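Local coordinates for possible adenyl cyclase-associated protein (Cryptosporidium parvum, PDB 2B0R) that probably binds and sequesters monomeric actin, as expected for the C-terminal domain of a cyclase-associated protein, at residues Gly167-Glu170 and Gly171-Lys174. Numbering follows the deposited sequence.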
loop_
_atom_site.group_PDB
_atom_site.type_symbol
_atom_site.label_atom_id
_atom_site.label_comp_id
_atom_site.label_asym_id
_atom_site.label_seq_id
_atom_site.Cartn_x
_atom_site.Cartn_y
_atom_site.Cartn_z
ATOM N N GLY A 167 8.955 -19.988 18.449
ATOM C CA GLY A 167 8.433 -20.210 19.771
ATOM C C GLY A 167 9.412 -21.045 20.551
ATOM O O GLY A 167 10.528 -21.270 20.098
ATOM N N GLU A 168 8.979 -21.520 21.724
ATOM C CA GLU A 168 9.798 -22.377 22.594
ATOM C C GLU A 168 10.270 -23.674 21.947
ATOM O O GLU A 168 11.405 -24.082 22.161
ATOM C CB GLU A 168 9.032 -22.697 23.859
ATOM C CG GLU A 168 9.135 -21.617 24.897
ATOM C CD GLU A 168 8.707 -22.103 26.265
ATOM O OE1 GLU A 168 9.591 -22.218 27.143
ATOM O OE2 GLU A 168 7.498 -22.386 26.454
ATOM N N GLU A 169 9.390 -24.319 21.178
ATOM C CA GLU A 169 9.717 -25.564 20.472
ATOM C C GLU A 169 9.825 -25.299 18.973
ATOM O O GLU A 169 9.097 -24.463 18.437
ATOM C CB GLU A 169 8.609 -26.626 20.692
ATOM C CG GLU A 169 8.352 -27.073 22.141
ATOM C CD GLU A 169 7.026 -27.825 22.299
ATOM O OE1 GLU A 169 6.869 -28.912 21.691
ATOM O OE2 GLU A 169 6.142 -27.334 23.041
ATOM N N GLU A 170 10.699 -26.027 18.289
ATOM C CA GLU A 170 10.826 -25.883 16.835
ATOM C C GLU A 170 9.569 -26.294 16.092
ATOM O O GLU A 170 8.966 -27.311 16.417
ATOM C CB GLU A 170 12.043 -26.626 16.299
ATOM C CG GLU A 170 13.085 -25.680 15.724
ATOM C CD GLU A 170 14.507 -26.193 15.875
ATOM O OE1 GLU A 170 15.315 -25.976 14.927
ATOM O OE2 GLU A 170 14.826 -26.805 16.936
ATOM N N GLY A 171 9.194 -25.488 15.091
ATOM C CA GLY A 171 7.936 -25.630 14.363
ATOM C C GLY A 171 6.840 -24.741 14.938
ATOM O O GLY A 171 5.755 -24.622 14.354
ATOM N N ASP A 172 7.095 -24.143 16.103
ATOM C CA ASP A 172 6.186 -23.139 16.644
ATOM C C ASP A 172 6.619 -21.756 16.173
ATOM O O ASP A 172 7.827 -21.408 16.163
ATOM C CB ASP A 172 6.137 -23.148 18.180
ATOM C CG ASP A 172 5.512 -24.424 18.765
ATOM O OD1 ASP A 172 4.804 -25.188 18.057
ATOM O OD2 ASP A 172 5.746 -24.645 19.969
ATOM N N TRP A 173 5.614 -20.976 15.790
ATOM C CA TRP A 173 5.801 -19.644 15.314
ATOM C C TRP A 173 4.724 -18.786 15.915
ATOM O O TRP A 173 3.530 -19.121 15.829
ATOM C CB TRP A 173 5.671 -19.631 13.811
ATOM C CG TRP A 173 6.742 -20.396 13.148
ATOM C CD1 TRP A 173 6.641 -21.642 12.609
ATOM C CD2 TRP A 173 8.103 -19.976 12.953
ATOM N NE1 TRP A 173 7.854 -22.026 12.078
ATOM C CE2 TRP A 173 8.769 -21.027 12.278
ATOM C CE3 TRP A 173 8.820 -18.809 13.274
ATOM C CZ2 TRP A 173 10.115 -20.957 11.924
ATOM C CZ3 TRP A 173 10.164 -18.737 12.927
ATOM C CH2 TRP A 173 10.800 -19.809 12.258
ATOM N N LYS A 174 5.133 -17.689 16.551
ATOM C CA LYS A 174 4.202 -16.652 16.906
ATOM C C LYS A 174 4.010 -15.835 15.623
ATOM O O LYS A 174 4.974 -15.309 15.090
ATOM C CB LYS A 174 4.767 -15.797 18.039
ATOM C CG LYS A 174 3.704 -14.981 18.776
ATOM C CD LYS A 174 4.299 -14.047 19.850
ATOM C CE LYS A 174 3.154 -13.284 20.592
ATOM N NZ LYS A 174 3.626 -12.371 21.711
#
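Gly-167 N donates to Asp-172 O (2.9 Å), closing the base of a hairpin loop that joins antiparallel strands 161-166 and 173-177, at the edge of one sheet of the CAP C-terminal beta-helix. The N-H points almost straight at the oxygen (169°), but approaches from above the carbonyl plane of Asp-172, not along a lone pair. Inside this loop, Glu-169 to Asp-172 form a type II beta turn, evidenced by the bond from Asp-172 N to Glu-169 O (3.1 Å) and by the two central residues: Glu-170 is extended, with phi negative and psi positive, while Gly-171 takes a positive phi of 95°. Asp-172 and Glu-169 each set CG beside their own backbone N, and the two side chains run alongside each other, their carboxylate planes 69° apart. Both residues are exposed, so solvent probably eases the like-charge repulsion. Past the turn, Trp-173 meets Tyr-143 edge-to-face, and Lys-174 NZ hydrogen-bonds to Gly-191 O of the second subunit. Asp-172 OD2 lies 3.6 Å from Glu-169 CB and 4.1 Å from Glu-169 OE2.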